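Side-chain contacts in 3-oxo-tetronate kinase (PDB 1YZY), which catalyses the ATP-dependent phosphorylation of 3-oxo-tetronate to 3-oxo-tetronate 4-phosphate, as a member of the four-carbon acid sugar kinase family: residues 27-32 against 384-389; 272-277 against 308-313. One frame throughout, in Å; residues are numbered along the deposited sequence.

Contact 1: residues 27-32 against 384-389; sequences VQMNGV and KAVEED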
loop_
_atom_site.group_PDB
_atom_site.type_symbol
_atom_site.label_atom_id
_atom_site.label_comp_id
_atom_site.label_asym_id
_atom_site.label_seq_id
_atom_site.Cartn_x
_atom_site.Cartn_y
_atom_site.Cartn_z
ATOM N N VAL A 27 -8.433 -4.854 -5.646
ATOM C CA VAL A 27 -7.628 -6.046 -5.413
ATOM C C VAL A 27 -6.170 -5.640 -5.590
ATOM O O VAL A 27 -5.791 -5.100 -6.630
ATOM C CB VAL A 27 -7.951 -7.181 -6.409
ATOM C CG1 VAL A 27 -6.883 -8.258 -6.332
ATOM C CG2 VAL A 27 -9.302 -7.782 -6.093
ATOM N N GLN A 28 -5.369 -5.852 -4.556
ATOM C CA GLN A 28 -3.956 -5.521 -4.616
ATOM C C GLN A 28 -3.090 -6.777 -4.740
ATOM O O GLN A 28 -2.963 -7.550 -3.792
ATOM C CB GLN A 28 -3.529 -4.735 -3.374
ATOM C CG GLN A 28 -2.044 -4.357 -3.366
ATOM C CD GLN A 28 -1.594 -3.745 -2.056
ATOM O OE1 GLN A 28 -2.415 -3.276 -1.261
ATOM N NE2 GLN A 28 -0.283 -3.749 -1.818
ATOM N N MET A 29 -2.500 -6.968 -5.915
ATOM C CA MET A 29 -1.628 -8.105 -6.163
ATOM C C MET A 29 -0.191 -7.713 -5.838
ATOM O O MET A 29 0.247 -6.622 -6.187
ATOM C CB MET A 29 -1.739 -8.539 -7.619
ATOM C CG MET A 29 -3.135 -8.986 -8.012
ATOM S SD MET A 29 -3.796 -10.300 -6.942
ATOM C CE MET A 29 -3.867 -11.685 -8.078
ATOM N N ASN A 30 0.520 -8.569 -5.117
ATOM C CA ASN A 30 1.914 -8.286 -4.775
ATOM C C ASN A 30 2.786 -9.000 -5.806
ATOM O O ASN A 30 2.984 -10.208 -5.731
ATOM C CB ASN A 30 2.232 -8.773 -3.359
ATOM C CG ASN A 30 1.307 -8.168 -2.309
ATOM O OD1 ASN A 30 1.018 -6.974 -2.331
ATOM N ND2 ASN A 30 0.843 -8.996 -1.378
ATOM N N GLY A 31 3.279 -8.243 -6.782
ATOM C CA GLY A 31 4.094 -8.803 -7.848
ATOM C C GLY A 31 3.180 -9.172 -9.000
ATOM O O GLY A 31 1.970 -9.258 -8.808
ATOM N N VAL A 32 3.721 -9.333 -10.205
ATOM C CA VAL A 32 2.888 -9.701 -11.355
ATOM C C VAL A 32 2.400 -11.144 -11.195
ATOM O O VAL A 32 3.208 -12.065 -11.060
ATOM C CB VAL A 32 3.649 -9.573 -12.694
ATOM C CG1 VAL A 32 2.727 -9.916 -13.866
ATOM C CG2 VAL A 32 4.196 -8.172 -12.849
ATOM N N LYS A 384 -8.861 -9.999 2.321
ATOM C CA LYS A 384 -9.385 -11.317 2.044
ATOM C C LYS A 384 -8.575 -11.825 0.881
ATOM O O LYS A 384 -8.449 -11.150 -0.133
ATOM C CB LYS A 384 -10.860 -11.338 1.678
ATOM C CG LYS A 384 -11.386 -12.782 1.657
ATOM C CD LYS A 384 -12.788 -12.914 1.113
ATOM C CE LYS A 384 -12.804 -12.956 -0.407
ATOM N NZ LYS A 384 -12.045 -14.118 -0.953
ATOM N N ALA A 385 -7.984 -12.999 1.057
ATOM C CA ALA A 385 -7.164 -13.614 0.034
ATOM C C ALA A 385 -7.960 -13.805 -1.241
ATOM O O ALA A 385 -9.180 -13.943 -1.203
ATOM C CB ALA A 385 -6.641 -14.952 0.538
ATOM N N VAL A 386 -7.278 -13.755 -2.381
ATOM C CA VAL A 386 -7.946 -13.979 -3.661
ATOM C C VAL A 386 -8.121 -15.490 -3.895
ATOM O O VAL A 386 -9.072 -15.923 -4.556
ATOM C CB VAL A 386 -7.160 -13.342 -4.841
ATOM C CG1 VAL A 386 -7.147 -11.832 -4.698
ATOM C CG2 VAL A 386 -5.738 -13.871 -4.892
ATOM N N GLU A 387 -7.211 -16.276 -3.315
ATOM C CA GLU A 387 -7.198 -17.741 -3.429
ATOM C C GLU A 387 -8.311 -18.483 -2.686
ATOM O O GLU A 387 -8.762 -19.537 -3.141
ATOM C CB GLU A 387 -5.849 -18.298 -2.958
ATOM C CG GLU A 387 -4.656 -17.867 -3.799
ATOM C CD GLU A 387 -4.016 -16.564 -3.348
ATOM O OE1 GLU A 387 -4.634 -15.778 -2.600
ATOM O OE2 GLU A 387 -2.863 -16.331 -3.747
ATOM N N GLU A 388 -8.701 -17.964 -1.523
ATOM C CA GLU A 388 -9.744 -18.580 -0.706
ATOM C C GLU A 388 -10.305 -17.632 0.349
ATOM O O GLU A 388 -9.667 -16.653 0.702
ATOM C CB GLU A 388 -9.205 -19.852 -0.037
ATOM C CG GLU A 388 -7.911 -19.669 0.757
ATOM C CD GLU A 388 -7.340 -20.988 1.266
ATOM O OE1 GLU A 388 -8.126 -21.914 1.568
ATOM O OE2 GLU A 388 -6.099 -21.097 1.362
ATOM N N ASP A 389 -11.472 -17.974 0.885
ATOM C CA ASP A 389 -12.153 -17.167 1.894
ATOM C C ASP A 389 -11.442 -17.013 3.233
ATOM O O ASP A 389 -11.971 -17.422 4.271
ATOM C CB ASP A 389 -13.564 -17.709 2.139
ATOM C CG ASP A 389 -14.494 -17.515 0.946
ATOM O OD1 ASP A 389 -14.143 -16.754 0.013
ATOM O OD2 ASP A 389 -15.587 -18.129 0.949
#
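Two valine methyls make the closest approach: CG1 of Val-27 lies 3.9 Å from CG1 of Val-386, the two side chains slanting across each other. On Val-386 this is the methyl beside the backbone N (chi1 -65°), and the other branch, CG2, faces Met-29. The methionine bends at both of its first torsions, chi1 and chi2 each near -60°, and this curl carries its end toward the loop, where CE of Met-29 comes to 4.3 Å from CG2 of Val-386. A thin, wholly apolar touch results, with no hydrogen bond across it. It joins the sugar-binding N-terminal domain, through strand 26-30, to the nucleotide-binding C-terminal domain, through the loop segment next to strand 380-385. Strand 369-375 lies beside strand 26-30, and its His-371 touches both valines. Branching gives Val-386 a methyl for each partner, so one short side chain meets both, while the long, unbranched thioether of Met-29 lets its CE come round to the second methyl. Ahead of Val-386, the side chain of Lys-384 curls across the mouth of the loop: its NZ donates to Ala-385 O at 2.9 Å, almost straight in line with the carbonyl, and also forms a salt bridge with Asp-389 OD1 at 3.5 Å.

Contact 2: residues 272-277 against 308-313; sequences HFQLDV and ATVPPD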
loop_
_atom_site.group_PDB
_atom_site.type_symbol
_atom_site.label_atom_id
_atom_site.label_comp_id
_atom_site.label_asym_id
_atom_site.label_seq_id
_atom_site.Cartn_x
_atom_site.Cartn_y
_atom_site.Cartn_z
ATOM N N HIS A 272 -4.755 -15.275 26.402
ATOM C CA HIS A 272 -3.450 -14.883 25.909
ATOM C C HIS A 272 -2.365 -15.854 26.334
ATOM O O HIS A 272 -2.290 -16.270 27.491
ATOM C CB HIS A 272 -3.118 -13.476 26.396
ATOM C CG HIS A 272 -3.367 -13.277 27.858
ATOM N ND1 HIS A 272 -4.633 -13.114 28.378
ATOM C CD2 HIS A 272 -2.519 -13.230 28.911
ATOM C CE1 HIS A 272 -4.554 -12.975 29.689
ATOM N NE2 HIS A 272 -3.282 -13.040 30.040
ATOM N N PHE A 273 -1.496 -16.172 25.388
ATOM C CA PHE A 273 -0.402 -17.087 25.625
ATOM C C PHE A 273 0.860 -16.404 25.132
ATOM O O PHE A 273 1.033 -16.219 23.932
ATOM C CB PHE A 273 -0.651 -18.383 24.844
ATOM C CG PHE A 273 0.318 -19.488 25.161
ATOM C CD1 PHE A 273 1.688 -19.324 24.951
ATOM C CD2 PHE A 273 -0.138 -20.700 25.655
ATOM C CE1 PHE A 273 2.584 -20.347 25.228
ATOM C CE2 PHE A 273 0.753 -21.736 25.934
ATOM C CZ PHE A 273 2.116 -21.557 25.721
ATOM N N GLN A 274 1.732 -16.020 26.055
ATOM C CA GLN A 274 2.976 -15.370 25.673
ATOM C C GLN A 274 3.971 -16.359 25.063
ATOM O O GLN A 274 4.344 -17.350 25.695
ATOM C CB GLN A 274 3.620 -14.677 26.868
ATOM C CG GLN A 274 4.943 -14.030 26.512
ATOM C CD GLN A 274 5.593 -13.346 27.682
ATOM O OE1 GLN A 274 5.093 -13.398 28.806
ATOM N NE2 GLN A 274 6.730 -12.708 27.435
ATOM N N LEU A 275 4.398 -16.079 23.838
ATOM C CA LEU A 275 5.350 -16.926 23.140
ATOM C C LEU A 275 6.726 -16.725 23.784
ATOM O O LEU A 275 7.270 -15.617 23.773
ATOM C CB LEU A 275 5.376 -16.554 21.649
ATOM C CG LEU A 275 5.998 -17.487 20.601
ATOM C CD1 LEU A 275 5.539 -17.042 19.228
ATOM C CD2 LEU A 275 7.524 -17.502 20.668
ATOM N N ASP A 276 7.255 -17.787 24.389
ATOM C CA ASP A 276 8.559 -17.754 25.046
ATOM C C ASP A 276 9.636 -18.137 24.031
ATOM O O ASP A 276 9.563 -19.206 23.423
ATOM C CB ASP A 276 8.562 -18.730 26.231
ATOM C CG ASP A 276 9.899 -18.783 26.952
ATOM O OD1 ASP A 276 10.393 -17.720 27.385
ATOM O OD2 ASP A 276 10.449 -19.894 27.092
ATOM N N VAL A 277 10.641 -17.276 23.867
ATOM C CA VAL A 277 11.717 -17.512 22.899
ATOM C C VAL A 277 12.611 -18.722 23.188
ATOM O O VAL A 277 13.111 -19.359 22.260
ATOM C CB VAL A 277 12.588 -16.247 22.706
ATOM C CG1 VAL A 277 13.692 -16.501 21.685
ATOM C CG2 VAL A 277 11.718 -15.083 22.247
ATOM N N ALA A 308 4.598 -12.534 20.991
ATOM C CA ALA A 308 6.022 -12.473 21.290
ATOM C C ALA A 308 6.309 -11.075 21.850
ATOM O O ALA A 308 7.339 -10.838 22.479
ATOM C CB ALA A 308 6.838 -12.720 20.024
ATOM N N THR A 309 5.358 -10.172 21.641
ATOM C CA THR A 309 5.444 -8.785 22.085
ATOM C C THR A 309 5.880 -8.552 23.533
ATOM O O THR A 309 5.155 -8.886 24.477
ATOM C CB THR A 309 4.099 -8.097 21.883
ATOM O OG1 THR A 309 3.730 -8.191 20.503
ATOM C CG2 THR A 309 4.162 -6.636 22.312
ATOM N N VAL A 310 7.064 -7.966 23.695
ATOM C CA VAL A 310 7.620 -7.621 25.004
ATOM C C VAL A 310 8.222 -6.221 24.896
ATOM O O VAL A 310 8.615 -5.793 23.805
ATOM C CB VAL A 310 8.730 -8.604 25.478
ATOM C CG1 VAL A 310 8.125 -9.916 25.909
ATOM C CG2 VAL A 310 9.767 -8.815 24.388
ATOM N N PRO A 311 8.319 -5.496 26.028
ATOM C CA PRO A 311 8.883 -4.140 26.028
ATOM C C PRO A 311 10.218 -4.093 25.286
ATOM O O PRO A 311 11.004 -5.044 25.355
ATOM C CB PRO A 311 9.066 -3.856 27.520
ATOM C CG PRO A 311 7.925 -4.585 28.134
ATOM C CD PRO A 311 7.946 -5.904 27.396
ATOM N N PRO A 312 10.478 -2.995 24.549
ATOM C CA PRO A 312 11.730 -2.843 23.797
ATOM C C PRO A 312 12.961 -3.042 24.684
ATOM O O PRO A 312 14.063 -3.284 24.187
ATOM C CB PRO A 312 11.630 -1.418 23.241
ATOM C CG PRO A 312 10.644 -0.740 24.152
ATOM C CD PRO A 312 9.625 -1.809 24.376
ATOM N N ASP A 313 12.764 -2.908 25.994
ATOM C CA ASP A 313 13.829 -3.104 26.974
ATOM C C ASP A 313 14.096 -4.600 27.139
ATOM O O ASP A 313 15.238 -5.048 27.035
ATOM C CB ASP A 313 13.422 -2.493 28.324
ATOM C CG ASP A 313 14.329 -2.930 29.475
ATOM O OD1 ASP A 313 13.867 -3.721 30.328
ATOM O OD2 ASP A 313 15.494 -2.479 29.533
#
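With CG anti to the backbone N (chi1 178°) and chi2 again at 180°, Gln-274 is fully stretched, and its amide reaches the methyl CG1 of Val-310, which chi1 of -74° sets beside that residue's own backbone N. NE2 of Gln-274 stands 3.5 Å from CG1 of Val-310, the two side chains meeting at about a right angle; this is van der Waals contact, since a methyl offers the amide nothing to bond. A long polar glutamine suits this exposed margin, its extended aliphatic part carrying the amide to Val-310. Leu-275 works on the buried side, where its CB lies 4.1 Å from CA of Ala-308 and 4.4 Å from CB of Ala-308. CA of Leu-275 is 4.9 Å from CA of Ala-308, an ordinary spacing for adjacent strands. The contact sits where parallel neighbours 272-274 and 305-307 end, in the nucleotide-binding C-terminal domain; Ala-308 lies about 6 Å, side chain to side chain, from Thr-357, a probable ATP-binding residue. Helix 324-345 closes the buried side, with Phe-335 on Leu-275 and Ile-331 on the small Ala-308. Both segments then lead into helices: Asp-276 N-caps helix 277-282, its OD2 accepting from the backbone N of Gln-279, and Pro-311 takes the N-cap position of helix 312-319.

How the contacts relate
Contacts 1 and 2 are about 30 Å apart between centres and about 22 Å between nearest atoms, so they do not touch. The centre of contact 1 lies about 13 Å from that of the chain, and the contact pairs segments about 350 residues apart, bringing the N-terminal sugar-binding domain against the C-terminal nucleotide-binding one. Both segments of contact 2 fall, in chain order, between those of contact 1, only 31 residues apart and within the C-terminal domain. Strands 380-385, 391-395, 349-353, 248-252, 305-307 and 272-274 follow one another side by side from contact 1 to contact 2. One contact thus lies between domains, the other at an outer strand near the probable ATP site.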